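Local coordinates for protein CghA (Chaetomium globosum, PDB 6KBC) that folds into two beta-rich domains of the calycin clan and holds the ligand WK1 in a pocket, at residues F51-E56 and G156-R161; T193-F198 and R213-P218; G250-A255 and A273-D278; I281-L286 and L327-A332. All blocks are in the same frame, centred on the assembly; numbering follows the deposited sequence.

Contact 1 of 4, residues F51-E56 and G156-R161; sequences FDAMAE and GSLTHR
H160 points its imidazole from strand 154-162 at the main chain of strand 46-54, and NE2 lies 2.7 Å from the backbone O of D52. The bond is nearly straight (N-H...O 171°) and in plane at both ends: the acceptor sits close to the imidazole plane, and the donor stays in the carbonyl plane of D52. The torsion that sends the ring across sets CG anti to the carbonyl carbon of H160 (chi1 -68°). The ring's rotation is fixed chiefly by NE2, with a weak second tie from ND1 to T144. F51 and the imidazole do not stack: the two side chains cross at a slant, and H160 CE1 lies at the edge of the phenyl ring, near its plane, 3.9 Å from F51 CD2. L158, from the same strand as H160, lies over one imidazole face with CD2, 3.6 Å above the plane and displaced toward the rim. Its other methyl, CD1, turns to strand 46-54 and touches A53 CB at 3.7 Å. The D52 side chain leaves its strand away from strand 154-162 but its end turns back; OD2 makes a salt bridge with R246 and OD1 accepts from G225 N. Nearest atoms of this side chain and the bound WK1 are about 7 Å apart. The axes of the two short strand segments cross at 88° and approach to 7.8 Å, consistent with near-orthogonal strand packing across the interior of calycin-type barrels. Around the crossing, F51 and L158 also pack on strands 60-69 and 143-150, and A53 and H160 lean on strand 181-200.

Contact 2 of 4, residues T193-F198 and R213-P218; sequences TVDLTF and RMVLGP
D195 and R213 meet on the outer side of the hairpin formed by strands 181-200 and 210-216. NH1 of R213 is 2.6 Å from D195 OD1, the main bond of a salt bridge to which NH2 adds a weak one; carboxylate and guanidinium planes are nearly coplanar, 28° apart. The arginine chain bends at chi2 and chi3 to curl back over its neighbour strand, and this brings NH1 also to the backbone O of L196, 3.2 Å away. That oxygen therefore has two donors: M214 N at 3.0 Å, its regular sheet partner, and R213 NH1, which comes from above the carbonyl plane on the opposite face. In return L196 N gives to M214 O (2.9 Å). A second hydrogen-bonded pair serves V194 and L216, N of V194 to O of L216 at 2.9 Å and N of L216 to O of V194 at 2.8 Å. Beyond the pairing, R213 O accepts from W85 NE1, G217 N donates to Q220 OE1, and T193 OG1 is hydrogen-bonded to T159 OG1.

The inward face, with V194, L196, M214 and L216, is apolar: V194 CG1 lies 3.9 Å from M214 CG, and M214 CB rests at the edge of the F198 ring, 3.9 Å from CE1. F198 is held further by edge-to-face contacts with W85 and W91. Strand 154-162 runs along the other edge of strand 181-200, pairing with T193, D195 and T197, while F198 and M214 pack on F62 of strand 60-69 and A83 of strand 77-85.

Contact 3 of 4, residues G250-A255 and A273-D278; sequences GPYVMA and AALYRD
P251 lays its CG over the centre of one face of the R277 guanidinium, 3.7 Å from CZ, the two side chains running alongside each other. The same CG also hangs over the rim of one Y252 ring face, so the proline fills the angle between ring and guanidinium, whose planes stand 88° apart. R277 NE donates to Y252 OH at 3.0 Å, the hydroxyl oxygen lying close to the guanidinium plane; the side chain reaches this far because CG starts anti to the backbone N (chi1 -171°) and the chain stays extended until chi3. Both ends have a second partner in E380, as a salt bridge from R277 NH2 to OE1 and a hydrogen bond between Y252 OH and OE2. The backbone here is an antiparallel hairpin of strands 252-261 and 269-277 in the C-terminal domain, a family placed in the calycin clan. V253 pairs with Y276 in both directions, Y276 N to V253 O at 2.7 Å being the shortest of its bonds, and A255 with A274 likewise. Where the strand gives way to a turn, D278 N still donates to P251 O at 2.8 Å. M254 and L275 share the face of Y252 and R277 and lie side by side, L275 CD1 3.8 Å from M254 CB, toward F329 and F341. On the other face, Y276 keeps the edge of its ring near V253 O (CD1 at 3.5 Å) and its hydroxyl hydrogen-bonds to P166 O. V253, A255, A274 and Y276 lean against strand 181-200 of the N-terminal domain, on M189, R185 and A188.

Contact 4 of 4, residues I281-L286 and L327-A332; sequences IVSNAL and LEFRSA
F329 meets strand 280-285 with the edge of its ring: S283 OG, 3.7 Å from CD1, and A285 CB, 4.1 Å from CD1, both lie near the ring plane. Outside the pair the ring packs on L275, M254 and V256. The other flat group, the R330 guanidinium, grips E328 side-on, NE and NH2 both reaching OE2 in the guanidinium plane, with NH2 at 3.0 Å. D295 and the backbone O of A297 also hold R330, and R304 and K338 hold E328.

S283 makes the direct polar link: with OG anti to its backbone N (chi1 -173°), the hydroxyl donates to R330 O at 2.8 Å, coming from above the carbonyl plane. Beside it, a water donates to V282 O (2.7 Å) and is bonded to S331 OG, which also pairs with G333 N. V282 and S283 together face L275 in a classic beta bulge. The axes of the two short segments cross at 103° and the strands do not pair as sheet neighbours here, so a serine hydroxyl and a bridging water satisfy main-chain oxygens at the crossing, while the F329 ring edge and the A285 methyl supply the apolar part.

Overall arrangement
Contacts 1 and 2 belong to the N-terminal domain, contacts 3 and 4 to the C-terminal one. Within each domain the two contacts adjoin, their centres 8 Å and 9 Å apart, and share a sheet: strand 154-162 of contact 1 pairs with strand 181-200 of contact 2, and strand 269-277 of contact 3 with strand 280-285 of contact 4. Contacts 2 and 3 are hairpins built on backbone pairing, each with an arginine at its more open parts; contact 3 is largely buried, one face against the N-terminal domain, contact 2 only partly. Contacts 1 and 4 are buried near-perpendicular crossings where one side chain donates to a main-chain oxygen, amid apolar groups in contact 1, beside a water bridge and a charged pair in contact 4.

Contact 1 of 4, residues F51-E56 and G156-R161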
loop_
_atom_site.group_PDB
_atom_site.type_symbol
_atom_site.label_atom_id
_atom_site.label_comp_id
_atom_site.label_asym_id
_atom_site.label_seq_id
_atom_site.Cartn_x
_atom_site.Cartn_y
_atom_site.Cartn_z
ATOM N N PHE A 51 -0.309 4.965 4.719
ATOM C CA PHE A 51 0.760 5.959 4.764
ATOM C C PHE A 51 2.047 5.231 5.102
ATOM O O PHE A 51 2.073 4.427 6.032
ATOM C CB PHE A 51 0.512 7.052 5.823
ATOM C CG PHE A 51 -0.797 7.784 5.667
ATOM C CD1 PHE A 51 -1.974 7.236 6.149
ATOM C CD2 PHE A 51 -0.836 9.036 5.069
ATOM C CE1 PHE A 51 -3.185 7.925 6.012
ATOM C CE2 PHE A 51 -2.036 9.730 4.933
ATOM C CZ PHE A 51 -3.209 9.169 5.405
ATOM N N ASP A 52 3.125 5.522 4.383
ATOM C CA ASP A 52 4.357 4.824 4.708
ATOM C C ASP A 52 5.554 5.745 4.540
ATOM O O ASP A 52 5.449 6.877 4.058
ATOM C CB ASP A 52 4.547 3.545 3.870
ATOM C CG ASP A 52 4.534 3.807 2.378
ATOM O OD1 ASP A 52 4.868 4.946 1.964
ATOM O OD2 ASP A 52 4.205 2.866 1.609
ATOM N N ALA A 53 6.708 5.224 4.936
ATOM C CA ALA A 53 7.944 5.977 4.856
ATOM C C ALA A 53 9.079 4.976 4.947
ATOM O O ALA A 53 8.995 4.015 5.710
ATOM C CB ALA A 53 8.044 6.986 6.000
ATOM N N MET A 54 10.135 5.186 4.176
ATOM C CA MET A 54 11.322 4.403 4.455
ATOM C C MET A 54 12.544 5.238 4.177
ATOM O O MET A 54 12.504 6.150 3.354
ATOM C CB MET A 54 11.376 3.138 3.624
ATOM C CG MET A 54 11.519 3.400 2.154
ATOM S SD MET A 54 11.566 1.768 1.410
ATOM C CE MET A 54 13.152 1.182 1.963
ATOM N N ALA A 55 13.643 4.854 4.817
ATOM C CA ALA A 55 14.908 5.532 4.599
ATOM C C ALA A 55 15.397 5.230 3.195
ATOM O O ALA A 55 15.152 4.150 2.651
ATOM C CB ALA A 55 15.952 5.095 5.642
ATOM N N GLU A 56 16.092 6.197 2.593
ATOM C CA GLU A 56 16.497 5.999 1.208
ATOM C C GLU A 56 17.522 4.881 1.067
ATOM O O GLU A 56 17.735 4.389 -0.046
ATOM C CB GLU A 56 17.057 7.293 0.625
ATOM C CG GLU A 56 18.497 7.534 0.959
ATOM C CD GLU A 56 19.052 8.806 0.330
ATOM O OE1 GLU A 56 20.041 9.327 0.884
ATOM O OE2 GLU A 56 18.476 9.316 -0.658
ATOM N N GLY A 156 4.185 9.524 18.272
ATOM C CA GLY A 156 4.997 10.317 17.389
ATOM C C GLY A 156 4.271 10.584 16.107
ATOM O O GLY A 156 3.055 10.405 16.002
ATOM N N SER A 157 5.024 11.006 15.098
ATOM C CA SER A 157 4.402 11.457 13.870
ATOM C C SER A 157 5.178 10.991 12.645
ATOM O O SER A 157 6.364 10.647 12.698
ATOM C CB SER A 157 4.279 12.986 13.829
ATOM O OG SER A 157 5.562 13.560 13.842
ATOM N N LEU A 158 4.451 10.992 11.537
ATOM C CA LEU A 158 4.923 10.799 10.181
ATOM C C LEU A 158 4.394 11.950 9.359
ATOM O O LEU A 158 3.243 12.359 9.536
ATOM C CB LEU A 158 4.396 9.477 9.584
ATOM C CG LEU A 158 4.906 9.112 8.193
ATOM C CD1 LEU A 158 5.013 7.607 8.018
ATOM C CD2 LEU A 158 3.930 9.693 7.166
ATOM N N THR A 159 5.200 12.449 8.434
ATOM C CA THR A 159 4.703 13.475 7.536
ATOM C C THR A 159 5.191 13.202 6.131
ATOM O O THR A 159 6.256 12.619 5.924
ATOM C CB THR A 159 5.134 14.905 7.942
ATOM O OG1 THR A 159 6.514 15.104 7.607
ATOM C CG2 THR A 159 4.913 15.143 9.425
ATOM N N HIS A 160 4.385 13.625 5.171
ATOM C CA HIS A 160 4.717 13.577 3.760
ATOM C C HIS A 160 4.726 14.985 3.204
ATOM O O HIS A 160 3.853 15.787 3.534
ATOM C CB HIS A 160 3.688 12.760 2.967
ATOM C CG HIS A 160 3.691 11.296 3.270
ATOM N ND1 HIS A 160 2.541 10.582 3.523
ATOM C CD2 HIS A 160 4.702 10.393 3.278
ATOM C CE1 HIS A 160 2.843 9.308 3.714
ATOM N NE2 HIS A 160 4.149 9.168 3.570
ATOM N N ARG A 161 5.677 15.256 2.323
ATOM C CA ARG A 161 5.708 16.463 1.500
ATOM C C ARG A 161 5.673 15.940 0.076
ATOM O O ARG A 161 6.690 15.436 -0.410
ATOM C CB ARG A 161 6.975 17.277 1.749
ATOM C CG ARG A 161 7.021 17.900 3.119
ATOM C CD ARG A 161 5.638 18.254 3.624
ATOM N NE ARG A 161 5.640 18.672 5.029
ATOM C CZ ARG A 161 5.602 19.929 5.455
ATOM N NH1 ARG A 161 5.614 20.920 4.577
ATOM N NH2 ARG A 161 5.581 20.188 6.763
#

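Contact 2 of 4, residues T193-F198 and R213-P218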
loop_
_atom_site.group_PDB
_atom_site.type_symbol
_atom_site.label_atom_id
_atom_site.label_comp_id
_atom_site.label_asym_id
_atom_site.label_seq_id
_atom_site.Cartn_x
_atom_site.Cartn_y
_atom_site.Cartn_z
ATOM N N THR A 193 9.108 12.365 6.604
ATOM C CA THR A 193 9.788 12.448 7.878
ATOM C C THR A 193 9.098 11.523 8.857
ATOM O O THR A 193 7.894 11.265 8.761
ATOM C CB THR A 193 9.817 13.876 8.448
ATOM O OG1 THR A 193 8.519 14.208 8.960
ATOM C CG2 THR A 193 10.216 14.863 7.383
ATOM N N VAL A 194 9.885 11.012 9.791
ATOM C CA VAL A 194 9.387 10.163 10.853
ATOM C C VAL A 194 10.024 10.614 12.158
ATOM O O VAL A 194 11.222 10.904 12.208
ATOM C CB VAL A 194 9.703 8.686 10.555
ATOM C CG1 VAL A 194 9.418 7.847 11.746
ATOM C CG2 VAL A 194 8.889 8.217 9.342
ATOM N N ASP A 195 9.228 10.665 13.215
ATOM C CA ASP A 195 9.785 10.934 14.536
ATOM C C ASP A 195 8.894 10.162 15.506
ATOM O O ASP A 195 7.872 10.662 15.980
ATOM C CB ASP A 195 9.842 12.431 14.824
ATOM C CG ASP A 195 10.413 12.750 16.197
ATOM O OD1 ASP A 195 10.859 11.815 16.894
ATOM O OD2 ASP A 195 10.478 13.951 16.543
ATOM N N LEU A 196 9.267 8.914 15.747
ATOM C CA LEU A 196 8.383 7.963 16.387
ATOM C C LEU A 196 9.110 7.309 17.546
ATOM O O LEU A 196 10.330 7.132 17.510
ATOM C CB LEU A 196 7.918 6.869 15.390
ATOM C CG LEU A 196 6.899 7.269 14.323
ATOM C CD1 LEU A 196 6.843 6.169 13.272
ATOM C CD2 LEU A 196 5.530 7.469 14.934
ATOM N N THR A 197 8.338 6.929 18.561
ATOM C CA THR A 197 8.859 6.179 19.692
ATOM C C THR A 197 8.015 4.932 19.863
ATOM O O THR A 197 6.788 5.023 19.977
ATOM C CB THR A 197 8.861 7.018 20.977
ATOM O OG1 THR A 197 9.601 8.214 20.742
ATOM C CG2 THR A 197 9.505 6.249 22.119
ATOM N N PHE A 198 8.678 3.775 19.854
ATOM C CA PHE A 198 8.034 2.476 19.972
ATOM C C PHE A 198 8.433 1.840 21.293
ATOM O O PHE A 198 9.602 1.893 21.690
ATOM C CB PHE A 198 8.453 1.525 18.846
ATOM C CG PHE A 198 8.125 2.013 17.463
ATOM C CD1 PHE A 198 8.917 2.963 16.843
ATOM C CD2 PHE A 198 7.057 1.472 16.757
ATOM C CE1 PHE A 198 8.635 3.392 15.559
ATOM C CE2 PHE A 198 6.770 1.900 15.478
ATOM C CZ PHE A 198 7.559 2.866 14.881
ATOM N N ARG A 213 13.526 4.422 19.118
ATOM C CA ARG A 213 13.192 5.572 18.298
ATOM C C ARG A 213 13.364 5.239 16.825
ATOM O O ARG A 213 14.229 4.449 16.439
ATOM C CB ARG A 213 14.078 6.769 18.646
ATOM C CG ARG A 213 13.954 7.249 20.091
ATOM C CD ARG A 213 12.819 8.243 20.278
ATOM N NE ARG A 213 13.255 9.611 20.020
ATOM C CZ ARG A 213 12.850 10.337 18.979
ATOM N NH1 ARG A 213 11.978 9.827 18.111
ATOM N NH2 ARG A 213 13.294 11.578 18.813
ATOM N N MET A 214 12.529 5.858 16.000
ATOM C CA MET A 214 12.752 5.898 14.564
ATOM C C MET A 214 12.647 7.344 14.124
ATOM O O MET A 214 11.575 7.948 14.229
ATOM C CB MET A 214 11.743 5.039 13.804
ATOM C CG MET A 214 12.038 4.995 12.322
ATOM S SD MET A 214 10.819 3.970 11.468
ATOM C CE MET A 214 11.219 2.350 12.146
ATOM N N VAL A 215 13.753 7.893 13.632
ATOM C CA VAL A 215 13.830 9.299 13.274
ATOM C C VAL A 215 14.351 9.382 11.855
ATOM O O VAL A 215 15.456 8.907 11.566
ATOM C CB VAL A 215 14.749 10.101 14.212
ATOM C CG1 VAL A 215 14.912 11.525 13.681
ATOM C CG2 VAL A 215 14.229 10.099 15.621
ATOM N N LEU A 216 13.569 9.988 10.974
ATOM C CA LEU A 216 14.012 10.279 9.619
ATOM C C LEU A 216 13.691 11.744 9.383
ATOM O O LEU A 216 12.516 12.120 9.353
ATOM C CB LEU A 216 13.318 9.378 8.597
ATOM C CG LEU A 216 13.588 7.890 8.791
ATOM C CD1 LEU A 216 12.651 7.060 7.916
ATOM C CD2 LEU A 216 15.069 7.572 8.506
ATOM N N GLY A 217 14.730 12.564 9.255
ATOM C CA GLY A 217 14.560 13.992 9.144
ATOM C C GLY A 217 14.263 14.423 7.728
ATOM O O GLY A 217 14.402 13.659 6.751
ATOM N N PRO A 218 13.860 15.686 7.590
ATOM C CA PRO A 218 13.354 16.157 6.295
ATOM C C PRO A 218 14.384 16.185 5.190
ATOM O O PRO A 218 13.996 16.258 4.023
ATOM C CB PRO A 218 12.837 17.570 6.610
ATOM C CG PRO A 218 13.576 17.985 7.842
ATOM C CD PRO A 218 13.773 16.721 8.638
#

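Contact 3 of 4, residues G250-A255 and A273-D278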
loop_
_atom_site.group_PDB
_atom_site.type_symbol
_atom_site.label_atom_id
_atom_site.label_comp_id
_atom_site.label_asym_id
_atom_site.label_seq_id
_atom_site.Cartn_x
_atom_site.Cartn_y
_atom_site.Cartn_z
ATOM N N GLY A 250 17.794 5.110 -8.019
ATOM C CA GLY A 250 18.251 6.162 -8.896
ATOM C C GLY A 250 17.121 7.117 -9.217
ATOM O O GLY A 250 16.399 7.572 -8.331
ATOM N N PRO A 251 16.920 7.415 -10.503
ATOM C CA PRO A 251 15.820 8.312 -10.886
ATOM C C PRO A 251 14.449 7.654 -10.840
ATOM O O PRO A 251 13.447 8.346 -11.056
ATOM C CB PRO A 251 16.177 8.692 -12.325
ATOM C CG PRO A 251 16.849 7.459 -12.844
ATOM C CD PRO A 251 17.632 6.889 -11.680
ATOM N N TYR A 252 14.367 6.354 -10.571
ATOM C CA TYR A 252 13.122 5.606 -10.723
ATOM C C TYR A 252 12.383 5.512 -9.404
ATOM O O TYR A 252 12.978 5.190 -8.364
ATOM C CB TYR A 252 13.397 4.200 -11.260
ATOM C CG TYR A 252 13.957 4.207 -12.640
ATOM C CD1 TYR A 252 13.188 4.618 -13.717
ATOM C CD2 TYR A 252 15.277 3.864 -12.867
ATOM C CE1 TYR A 252 13.717 4.635 -14.996
ATOM C CE2 TYR A 252 15.812 3.886 -14.121
ATOM C CZ TYR A 252 15.028 4.270 -15.185
ATOM O OH TYR A 252 15.574 4.279 -16.448
ATOM N N VAL A 253 11.078 5.756 -9.458
ATOM C CA VAL A 253 10.182 5.482 -8.346
ATOM C C VAL A 253 9.081 4.577 -8.874
ATOM O O VAL A 253 8.485 4.865 -9.916
ATOM C CB VAL A 253 9.607 6.774 -7.750
ATOM C CG1 VAL A 253 8.477 6.460 -6.788
ATOM C CG2 VAL A 253 10.719 7.549 -7.035
ATOM N N MET A 254 8.827 3.484 -8.172
ATOM C CA MET A 254 7.841 2.512 -8.628
ATOM C C MET A 254 6.921 2.133 -7.486
ATOM O O MET A 254 7.351 2.007 -6.332
ATOM C CB MET A 254 8.487 1.250 -9.229
ATOM C CG MET A 254 9.175 0.315 -8.260
ATOM S SD MET A 254 10.663 -0.475 -8.948
ATOM C CE MET A 254 11.709 0.906 -9.453
ATOM N N ALA A 255 5.638 1.982 -7.811
ATOM C CA ALA A 255 4.644 1.624 -6.818
ATOM C C ALA A 255 3.659 0.679 -7.478
ATOM O O ALA A 255 3.296 0.868 -8.638
ATOM C CB ALA A 255 3.937 2.860 -6.247
ATOM N N ALA A 273 -0.440 0.258 -10.969
ATOM C CA ALA A 273 0.982 0.450 -10.730
ATOM C C ALA A 273 1.464 1.642 -11.528
ATOM O O ALA A 273 0.832 2.072 -12.498
ATOM C CB ALA A 273 1.809 -0.786 -11.115
ATOM N N ALA A 274 2.632 2.139 -11.145
ATOM C CA ALA A 274 3.194 3.282 -11.835
ATOM C C ALA A 274 4.704 3.244 -11.707
ATOM O O ALA A 274 5.236 2.892 -10.648
ATOM C CB ALA A 274 2.641 4.598 -11.269
ATOM N N LEU A 275 5.386 3.604 -12.787
ATOM C CA LEU A 275 6.818 3.836 -12.760
ATOM C C LEU A 275 7.067 5.289 -13.144
ATOM O O LEU A 275 6.498 5.787 -14.119
ATOM C CB LEU A 275 7.566 2.909 -13.700
ATOM C CG LEU A 275 9.072 3.131 -13.766
ATOM C CD1 LEU A 275 9.745 2.722 -12.451
ATOM C CD2 LEU A 275 9.649 2.356 -14.949
ATOM N N TYR A 276 7.899 5.960 -12.367
ATOM C CA TYR A 276 8.287 7.332 -12.637
ATOM C C TYR A 276 9.784 7.355 -12.858
ATOM O O TYR A 276 10.511 6.540 -12.296
ATOM C CB TYR A 276 7.920 8.246 -11.484
ATOM C CG TYR A 276 6.463 8.241 -11.136
ATOM C CD1 TYR A 276 5.947 7.302 -10.253
ATOM C CD2 TYR A 276 5.596 9.211 -11.658
ATOM C CE1 TYR A 276 4.608 7.296 -9.921
ATOM C CE2 TYR A 276 4.254 9.213 -11.330
ATOM C CZ TYR A 276 3.766 8.255 -10.465
ATOM O OH TYR A 276 2.440 8.247 -10.118
ATOM N N ARG A 277 10.235 8.272 -13.706
ATOM C CA ARG A 277 11.651 8.568 -13.853
ATOM C C ARG A 277 11.816 10.064 -13.645
ATOM O O ARG A 277 11.249 10.857 -14.401
ATOM C CB ARG A 277 12.179 8.146 -15.222
ATOM C CG ARG A 277 13.702 8.227 -15.332
ATOM C CD ARG A 277 14.186 7.930 -16.748
ATOM N NE ARG A 277 15.507 7.295 -16.743
ATOM C CZ ARG A 277 16.658 7.938 -16.536
ATOM N NH1 ARG A 277 16.674 9.251 -16.319
ATOM N NH2 ARG A 277 17.801 7.264 -16.553
ATOM N N ASP A 278 12.557 10.437 -12.609
ATOM C CA ASP A 278 12.696 11.839 -12.201
ATOM C C ASP A 278 11.342 12.524 -12.096
ATOM O O ASP A 278 11.174 13.676 -12.493
ATOM C CB ASP A 278 13.607 12.604 -13.149
ATOM C CG ASP A 278 15.025 12.121 -13.085
ATOM O OD1 ASP A 278 15.567 12.053 -11.961
ATOM O OD2 ASP A 278 15.595 11.823 -14.158
#

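Contact 4 of 4, residues I281-L286 and L327-A332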
loop_
_atom_site.group_PDB
_atom_site.type_symbol
_atom_site.label_atom_id
_atom_site.label_comp_id
_atom_site.label_asym_id
_atom_site.label_seq_id
_atom_site.Cartn_x
_atom_site.Cartn_y
_atom_site.Cartn_z
ATOM N N ILE A 281 5.846 10.374 -15.081
ATOM C CA ILE A 281 5.303 9.022 -15.181
ATOM C C ILE A 281 5.710 8.432 -16.526
ATOM O O ILE A 281 5.486 9.026 -17.587
ATOM C CB ILE A 281 3.783 9.010 -14.967
ATOM C CG1 ILE A 281 3.280 7.555 -14.862
ATOM C CG2 ILE A 281 3.051 9.845 -16.021
ATOM C CD1 ILE A 281 2.071 7.404 -13.975
ATOM N N VAL A 282 6.376 7.282 -16.492
ATOM C CA VAL A 282 6.851 6.667 -17.722
ATOM C C VAL A 282 6.163 5.340 -17.999
ATOM O O VAL A 282 6.226 4.850 -19.139
ATOM C CB VAL A 282 8.388 6.513 -17.716
ATOM C CG1 VAL A 282 9.057 7.911 -17.664
ATOM C CG2 VAL A 282 8.863 5.647 -16.549
ATOM N N SER A 283 5.469 4.774 -17.015
ATOM C CA SER A 283 4.559 3.657 -17.250
ATOM C C SER A 283 3.369 3.826 -16.317
ATOM O O SER A 283 3.512 3.735 -15.094
ATOM C CB SER A 283 5.252 2.308 -17.025
ATOM O OG SER A 283 4.401 1.228 -17.411
ATOM N N ASN A 284 2.197 4.083 -16.892
ATOM C CA ASN A 284 0.944 4.097 -16.142
ATOM C C ASN A 284 0.339 2.704 -16.271
ATOM O O ASN A 284 -0.495 2.433 -17.145
ATOM C CB ASN A 284 0.022 5.187 -16.675
ATOM C CG ASN A 284 -1.290 5.262 -15.929
ATOM O OD1 ASN A 284 -1.429 4.714 -14.847
ATOM N ND2 ASN A 284 -2.263 5.953 -16.510
ATOM N N ALA A 285 0.763 1.805 -15.391
ATOM C CA ALA A 285 0.591 0.369 -15.616
ATOM C C ALA A 285 -0.704 -0.094 -14.964
ATOM O O ALA A 285 -0.753 -0.379 -13.765
ATOM C CB ALA A 285 1.796 -0.402 -15.091
ATOM N N LEU A 286 -1.758 -0.179 -15.766
ATOM C CA LEU A 286 -3.032 -0.718 -15.320
ATOM C C LEU A 286 -3.279 -2.098 -15.912
ATOM O O LEU A 286 -4.390 -2.629 -15.804
ATOM C CB LEU A 286 -4.156 0.236 -15.709
ATOM C CG LEU A 286 -3.975 1.629 -15.104
ATOM C CD1 LEU A 286 -4.995 2.579 -15.708
ATOM C CD2 LEU A 286 -4.088 1.569 -13.567
ATOM N N LEU A 327 10.111 -6.804 -11.450
ATOM C CA LEU A 327 9.117 -5.891 -12.000
ATOM C C LEU A 327 9.600 -5.431 -13.359
ATOM O O LEU A 327 10.647 -4.778 -13.462
ATOM C CB LEU A 327 8.910 -4.651 -11.120
ATOM C CG LEU A 327 8.392 -4.848 -9.708
ATOM C CD1 LEU A 327 8.182 -3.460 -9.075
ATOM C CD2 LEU A 327 7.114 -5.660 -9.743
ATOM N N GLU A 328 8.834 -5.735 -14.393
ATOM C CA GLU A 328 9.150 -5.281 -15.737
ATOM C C GLU A 328 8.051 -4.323 -16.165
ATOM O O GLU A 328 6.909 -4.741 -16.368
ATOM C CB GLU A 328 9.262 -6.452 -16.698
ATOM C CG GLU A 328 9.483 -6.067 -18.142
ATOM C CD GLU A 328 9.109 -7.227 -19.029
ATOM O OE1 GLU A 328 10.024 -7.932 -19.478
ATOM O OE2 GLU A 328 7.894 -7.450 -19.236
ATOM N N PHE A 329 8.386 -3.043 -16.290
ATOM C CA PHE A 329 7.420 -2.054 -16.753
ATOM C C PHE A 329 7.569 -1.871 -18.250
ATOM O O PHE A 329 8.682 -1.876 -18.773
ATOM C CB PHE A 329 7.632 -0.703 -16.054
ATOM C CG PHE A 329 7.155 -0.674 -14.645
ATOM C CD1 PHE A 329 5.857 -0.302 -14.354
ATOM C CD2 PHE A 329 8.008 -1.013 -13.602
ATOM C CE1 PHE A 329 5.418 -0.251 -13.035
ATOM C CE2 PHE A 329 7.579 -0.972 -12.290
ATOM C CZ PHE A 329 6.274 -0.584 -12.007
ATOM N N ARG A 330 6.451 -1.699 -18.938
ATOM C CA ARG A 330 6.473 -1.400 -20.359
ATOM C C ARG A 330 5.749 -0.089 -20.611
ATOM O O ARG A 330 4.737 0.209 -19.969
ATOM C CB ARG A 330 5.806 -2.499 -21.178
ATOM C CG ARG A 330 6.390 -3.852 -20.914
ATOM C CD ARG A 330 6.001 -4.838 -21.998
ATOM N NE ARG A 330 6.373 -6.172 -21.571
ATOM C CZ ARG A 330 6.038 -7.286 -22.206
ATOM N NH1 ARG A 330 5.333 -7.223 -23.343
ATOM N NH2 ARG A 330 6.416 -8.464 -21.695
ATOM N N SER A 331 6.263 0.674 -21.558
ATOM C CA SER A 331 5.607 1.880 -22.032
ATOM C C SER A 331 5.076 1.651 -23.443
ATOM O O SER A 331 5.820 1.194 -24.317
ATOM C CB SER A 331 6.580 3.058 -22.039
ATOM O OG SER A 331 6.046 4.096 -22.844
ATOM N N ALA A 332 3.798 1.971 -23.662
ATOM C CA ALA A 332 3.241 2.029 -25.012
ATOM C C ALA A 332 3.515 3.373 -25.689
ATOM O O ALA A 332 2.922 3.667 -26.739
ATOM C CB ALA A 332 1.736 1.762 -24.984
HETATM O O HOH W 1 7.240 6.425 -21.072
#